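Side-chain contacts in probable Zn binding protein (Lactobacillus acidophilus, PDB 3Q69), which is one Muc B2-like (MucBP) domain of a longer, putative mucus-binding protein, probably contributes to adhesion to mucus and may bind zinc: residues A[13-18]-A[76-81]; A[83-88]-A[92-97]. All blocks are in the same frame, centred on the assembly; numbering follows the deposited sequence.

Contact 1: A[13-18]-A[76-81]; sequences QTIHYR and PMVGPD
Ile-15 and Val-78 reach toward each other tip to tip, CD1 of the isoleucine lying 3.8 Å from CG1 of the valine. CG1 of Val-78 stands anti to its backbone N (chi1 171°), which brings this methyl closest to CD1 of Ile-15. Two residues earlier on the strand, Gln-13 approaches differently: it runs alongside Val-78 with the opposite heading, and amide nitrogen NE2 of Gln-13 comes to rest 4.0 Å from the same CG1 of Val-78. With CG of Gln-13 anti to the backbone N (chi1 179°) and the chain extended beyond it, the amide is carried across to a water. NE2 of Gln-13 donates to this water at 2.8 Å, and the water in turn donates to OD2 of Asp-81 at 2.6 Å. No direct hydrogen bond joins the two segments; the CA atoms of Ile-15 and Val-78 are 8.5 Å apart, a spacing bridged by side chains. Between Val-78 and Asp-81 the chain turns through Gly-79, whose positive phi suits glycine, and a cis peptide bond before Pro-80. The contact packs strand 2-19 of the five-strand mixed sheet against strand 77-86 of the two-strand antiparallel sheet; from strand 55-64, Phe-60 touches Gln-13 and Leu-63 touches Ile-15. Asp-81 OD2 also forms a salt bridge with Arg-96. The water thus lets a neutral amide reach a carboxylate whose charge is probably balanced by that arginine, close beside the apolar contact of Ile-15 with Val-78.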
loop_
_atom_site.group_PDB
_atom_site.type_symbol
_atom_site.label_atom_id
_atom_site.label_comp_id
_atom_site.label_asym_id
_atom_site.label_seq_id
_atom_site.Cartn_x
_atom_site.Cartn_y
_atom_site.Cartn_z
ATOM N N GLN A 13 -1.258 -2.157 2.860
ATOM C CA GLN A 13 -0.271 -3.128 3.300
ATOM C C GLN A 13 -0.890 -3.936 4.434
ATOM O O GLN A 13 -1.301 -3.376 5.441
ATOM C CB GLN A 13 0.984 -2.418 3.804
ATOM C CG GLN A 13 2.047 -3.376 4.314
ATOM C CD GLN A 13 3.173 -2.675 5.022
ATOM O OE1 GLN A 13 2.968 -1.988 6.023
ATOM N NE2 GLN A 13 4.374 -2.841 4.513
ATOM N N THR A 14 -0.968 -5.249 4.251
ATOM C CA THR A 14 -1.534 -6.139 5.260
ATOM C C THR A 14 -0.480 -7.115 5.752
ATOM O O THR A 14 0.008 -7.947 5.001
ATOM C CB THR A 14 -2.726 -6.940 4.709
ATOM O OG1 THR A 14 -3.762 -6.041 4.306
ATOM C CG2 THR A 14 -3.265 -7.882 5.763
ATOM N N ILE A 15 -0.143 -7.001 7.030
ATOM C CA ILE A 15 0.846 -7.858 7.662
ATOM C C ILE A 15 0.194 -8.869 8.609
ATOM O O ILE A 15 -0.495 -8.489 9.558
ATOM C CB ILE A 15 1.866 -7.018 8.460
ATOM C CG1 ILE A 15 2.511 -5.978 7.551
ATOM C CG2 ILE A 15 2.943 -7.926 9.050
ATOM C CD1 ILE A 15 3.312 -6.567 6.434
ATOM N N HIS A 16 0.428 -10.153 8.350
ATOM C CA HIS A 16 -0.132 -11.222 9.167
ATOM C C HIS A 16 0.917 -11.692 10.165
ATOM O O HIS A 16 2.123 -11.702 9.867
ATOM C CB HIS A 16 -0.567 -12.397 8.287
ATOM C CG HIS A 16 -1.690 -12.068 7.350
ATOM N ND1 HIS A 16 -2.936 -11.687 7.787
ATOM C CD2 HIS A 16 -1.745 -12.079 5.995
ATOM C CE1 HIS A 16 -3.721 -11.476 6.737
ATOM N NE2 HIS A 16 -3.022 -11.706 5.646
ATOM N N TYR A 17 0.457 -12.073 11.354
ATOM C CA TYR A 17 1.348 -12.553 12.398
ATOM C C TYR A 17 0.847 -13.917 12.858
ATOM O O TYR A 17 -0.228 -14.028 13.426
ATOM C CB TYR A 17 1.369 -11.563 13.563
ATOM C CG TYR A 17 1.856 -10.187 13.163
ATOM C CD1 TYR A 17 3.197 -9.953 12.910
ATOM C CD2 TYR A 17 0.964 -9.129 12.995
ATOM C CE1 TYR A 17 3.641 -8.705 12.497
ATOM C CE2 TYR A 17 1.400 -7.871 12.581
ATOM C CZ TYR A 17 2.742 -7.672 12.335
ATOM O OH TYR A 17 3.202 -6.441 11.931
ATOM N N ARG A 18 1.632 -14.951 12.585
ATOM C CA ARG A 18 1.272 -16.310 12.954
ATOM C C ARG A 18 2.441 -17.088 13.552
ATOM O O ARG A 18 3.610 -16.697 13.419
ATOM C CB ARG A 18 0.747 -17.052 11.726
ATOM C CG ARG A 18 -0.552 -16.492 11.184
ATOM C CD ARG A 18 -1.114 -17.375 10.092
ATOM N NE ARG A 18 -2.521 -17.103 9.838
ATOM C CZ ARG A 18 -3.292 -17.840 9.043
ATOM N NH1 ARG A 18 -2.787 -18.899 8.417
ATOM N NH2 ARG A 18 -4.575 -17.525 8.887
ATOM N N PRO A 76 11.958 -9.536 12.097
ATOM C CA PRO A 76 11.863 -8.603 13.224
ATOM C C PRO A 76 11.240 -7.258 12.850
ATOM O O PRO A 76 10.682 -6.563 13.696
ATOM C CB PRO A 76 13.316 -8.471 13.683
ATOM C CG PRO A 76 14.083 -8.678 12.411
ATOM C CD PRO A 76 13.369 -9.838 11.791
HETATM N N MSE A 77 11.344 -6.889 11.580
HETATM C CA MSE A 77 10.778 -5.640 11.114
HETATM C C MSE A 77 10.464 -5.684 9.615
HETATM O O MSE A 77 11.257 -6.154 8.798
HETATM C CB MSE A 77 11.737 -4.490 11.388
HETATM C CG MSE A 77 11.207 -3.162 10.913
HETATM SE SE MSE A 77 12.538 -1.747 11.042
HETATM C CE MSE A 77 13.255 -1.868 9.253
ATOM N N VAL A 78 9.303 -5.155 9.261
ATOM C CA VAL A 78 8.869 -5.117 7.876
ATOM C C VAL A 78 8.999 -3.719 7.289
ATOM O O VAL A 78 8.873 -2.731 8.002
ATOM C CB VAL A 78 7.403 -5.586 7.763
ATOM C CG1 VAL A 78 6.869 -5.329 6.357
ATOM C CG2 VAL A 78 7.328 -7.070 8.116
ATOM N N GLY A 79 9.241 -3.643 5.983
ATOM C CA GLY A 79 9.383 -2.354 5.327
ATOM C C GLY A 79 10.694 -1.710 5.707
ATOM O O GLY A 79 11.534 -2.385 6.294
ATOM N N PRO A 80 10.919 -0.427 5.380
ATOM C CA PRO A 80 9.994 0.465 4.666
ATOM C C PRO A 80 9.738 -0.027 3.236
ATOM O O PRO A 80 10.556 -0.766 2.655
ATOM C CB PRO A 80 10.724 1.809 4.686
ATOM C CG PRO A 80 12.161 1.413 4.688
ATOM C CD PRO A 80 12.185 0.264 5.680
ATOM N N ASP A 81 8.623 0.403 2.655
ATOM C CA ASP A 81 8.274 -0.022 1.305
ATOM C C ASP A 81 7.732 1.151 0.502
ATOM O O ASP A 81 6.647 1.678 0.806
ATOM C CB ASP A 81 7.241 -1.148 1.395
ATOM C CG ASP A 81 6.969 -1.818 0.057
ATOM O OD1 ASP A 81 7.463 -1.332 -0.982
ATOM O OD2 ASP A 81 6.254 -2.838 0.040
HETATM O O HOH W 1 5.785 -3.926 2.369
#

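Contact 2: A[83-88]-A[92-97]; sequences VTVDSK and DKQNRE
Val-83 sets its CG2 squarely above the guanidinium of Arg-96, 3.5 Å from CZ of that arginine. Bends at chi2 and chi3 fold the arginine back, and NH1 of Arg-96 donates to O of Gln-94 at 3.0 Å, in the carbonyl plane and on a lone pair; a salt bridge from NE to Asp-81 further fixes the group's rotation. At Thr-84 the backbone is the partner: NE2 of Gln-94 donates to O of Thr-84 at 2.9 Å, the N-H...O angle being 159° and the donor tilted 32° from the carbonyl plane. A water accepts from N of Thr-84 and donates to OE1 of Gln-94 at 2.7 Å, so both ends of the amide are engaged. Through this glutamine, residues 92-95, the loop leading into strand 96-104 of the mixed sheet, are tied back to strand 77-86 of the two-strand antiparallel sheet, where the chain crosses from one sheet to the other. With an alanine here, the Thr-84 carbonyl would probably lose this donor and the bridging water one acceptor. Val-85 crosses the glutamine obliquely, CG2 of Val-85 3.5 Å from NE2 of Gln-94, while Phe-35, Trp-54 and Phe-90 pack around the valine.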
loop_
_atom_site.group_PDB
_atom_site.type_symbol
_atom_site.label_atom_id
_atom_site.label_comp_id
_atom_site.label_asym_id
_atom_site.label_seq_id
_atom_site.Cartn_x
_atom_site.Cartn_y
_atom_site.Cartn_z
ATOM N N VAL A 83 5.992 2.895 -2.544
ATOM C CA VAL A 83 4.993 2.576 -3.554
ATOM C C VAL A 83 4.796 3.777 -4.462
ATOM O O VAL A 83 4.637 4.887 -3.990
ATOM C CB VAL A 83 3.636 2.199 -2.911
ATOM C CG1 VAL A 83 2.564 2.067 -3.957
ATOM C CG2 VAL A 83 3.782 0.924 -2.153
ATOM N N THR A 84 4.838 3.540 -5.765
ATOM C CA THR A 84 4.662 4.591 -6.744
ATOM C C THR A 84 3.477 4.288 -7.649
ATOM O O THR A 84 3.235 3.141 -8.044
ATOM C CB THR A 84 5.917 4.774 -7.623
ATOM O OG1 THR A 84 6.994 5.269 -6.820
ATOM C CG2 THR A 84 5.641 5.813 -8.721
ATOM N N VAL A 85 2.733 5.341 -7.956
ATOM C CA VAL A 85 1.574 5.246 -8.822
ATOM C C VAL A 85 1.781 6.346 -9.841
ATOM O O VAL A 85 2.071 7.480 -9.487
ATOM C CB VAL A 85 0.262 5.534 -8.073
ATOM C CG1 VAL A 85 -0.903 5.670 -9.096
ATOM C CG2 VAL A 85 -0.024 4.448 -7.083
ATOM N N ASP A 86 1.653 6.010 -11.110
ATOM C CA ASP A 86 1.833 6.989 -12.172
ATOM C C ASP A 86 0.588 7.004 -13.048
ATOM O O ASP A 86 -0.262 6.097 -13.006
ATOM C CB ASP A 86 3.075 6.654 -13.004
ATOM C CG ASP A 86 3.186 5.176 -13.296
ATOM O OD1 ASP A 86 2.239 4.611 -13.885
ATOM O OD2 ASP A 86 4.212 4.568 -12.926
ATOM N N SER A 87 0.474 8.052 -13.845
ATOM C CA SER A 87 -0.681 8.190 -14.713
ATOM C C SER A 87 -0.916 7.024 -15.687
ATOM O O SER A 87 -2.053 6.598 -15.886
ATOM C CB SER A 87 -0.557 9.485 -15.490
ATOM O OG SER A 87 -1.738 9.756 -16.209
ATOM N N LYS A 88 0.157 6.500 -16.274
ATOM C CA LYS A 88 0.069 5.401 -17.244
ATOM C C LYS A 88 -0.373 4.049 -16.720
ATOM O O LYS A 88 -0.802 3.199 -17.497
ATOM C CB LYS A 88 1.406 5.205 -17.973
ATOM C CG LYS A 88 1.556 6.045 -19.248
ATOM C CD LYS A 88 2.267 7.366 -18.973
ATOM C CE LYS A 88 3.771 7.156 -18.755
ATOM N NZ LYS A 88 4.497 8.447 -18.795
ATOM N N ASP A 92 -3.887 0.129 -11.675
ATOM C CA ASP A 92 -3.337 -1.177 -11.334
ATOM C C ASP A 92 -3.073 -1.374 -9.843
ATOM O O ASP A 92 -2.280 -0.666 -9.245
ATOM C CB ASP A 92 -2.056 -1.415 -12.130
ATOM C CG ASP A 92 -2.302 -1.462 -13.632
ATOM O OD1 ASP A 92 -3.124 -2.287 -14.077
ATOM O OD2 ASP A 92 -1.674 -0.678 -14.373
ATOM N N LYS A 93 -3.745 -2.360 -9.259
ATOM C CA LYS A 93 -3.623 -2.688 -7.836
ATOM C C LYS A 93 -2.187 -3.064 -7.475
ATOM O O LYS A 93 -1.529 -3.790 -8.218
ATOM C CB LYS A 93 -4.562 -3.855 -7.493
ATOM C CG LYS A 93 -6.037 -3.587 -7.743
ATOM C CD LYS A 93 -6.885 -4.805 -7.392
ATOM C CE LYS A 93 -8.376 -4.461 -7.315
ATOM N NZ LYS A 93 -8.605 -3.281 -6.424
ATOM N N GLN A 94 -1.721 -2.588 -6.321
ATOM C CA GLN A 94 -0.354 -2.836 -5.862
ATOM C C GLN A 94 -0.289 -3.176 -4.381
ATOM O O GLN A 94 0.752 -3.008 -3.746
ATOM C CB GLN A 94 0.500 -1.594 -6.098
ATOM C CG GLN A 94 0.387 -1.018 -7.471
ATOM C CD GLN A 94 1.431 0.075 -7.710
ATOM O OE1 GLN A 94 2.632 -0.163 -7.562
ATOM N NE2 GLN A 94 0.975 1.279 -8.062
ATOM N N ASN A 95 -1.398 -3.653 -3.833
ATOM C CA ASN A 95 -1.445 -3.967 -2.419
ATOM C C ASN A 95 -0.352 -4.948 -1.986
ATOM O O ASN A 95 -0.003 -5.857 -2.711
ATOM C CB ASN A 95 -2.830 -4.504 -2.068
ATOM C CG ASN A 95 -3.942 -3.595 -2.556
ATOM O OD1 ASN A 95 -3.824 -2.375 -2.503
ATOM N ND2 ASN A 95 -5.040 -4.188 -3.016
ATOM N N ARG A 96 0.184 -4.744 -0.793
ATOM C CA ARG A 96 1.229 -5.604 -0.262
ATOM C C ARG A 96 0.599 -6.465 0.825
ATOM O O ARG A 96 -0.356 -6.044 1.506
ATOM C CB ARG A 96 2.358 -4.788 0.381
ATOM C CG ARG A 96 2.562 -3.364 -0.163
ATOM C CD ARG A 96 2.850 -3.348 -1.635
ATOM N NE ARG A 96 4.171 -2.824 -1.943
ATOM C CZ ARG A 96 4.518 -2.375 -3.145
ATOM N NH1 ARG A 96 3.631 -2.382 -4.133
ATOM N NH2 ARG A 96 5.752 -1.938 -3.375
ATOM N N GLU A 97 1.149 -7.662 0.991
ATOM C CA GLU A 97 0.666 -8.591 1.992
ATOM C C GLU A 97 1.712 -9.650 2.295
ATOM O O GLU A 97 2.237 -10.293 1.394
ATOM C CB GLU A 97 -0.641 -9.261 1.522
ATOM C CG GLU A 97 -1.099 -10.437 2.405
ATOM C CD GLU A 97 -2.513 -10.924 2.093
ATOM O OE1 GLU A 97 -2.905 -10.939 0.907
ATOM O OE2 GLU A 97 -3.228 -11.315 3.040
HETATM O O HOH W 2 5.054 0.781 -6.711
#

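Both contacts draw on strand 77-86 and set it against the five-strand mixed sheet, where strands 2-19 and 96-104 are parallel neighbours. Contact 1 is buried and joins residues distant in sequence, by one methyl pair, an amide nitrogen against the same valine methyl and a water bridge; contact 2 is only partly buried, spans a short connection, and relies on an amide bound to backbone groups and a methyl over a guanidinium. Their centres lie about 18 Å apart, yet they meet directly: besides the salt bridge of Asp-81 with Arg-96, a probable hydrogen bond links NE2 of His-16 to OE2 of Glu-97 at 2.6 Å.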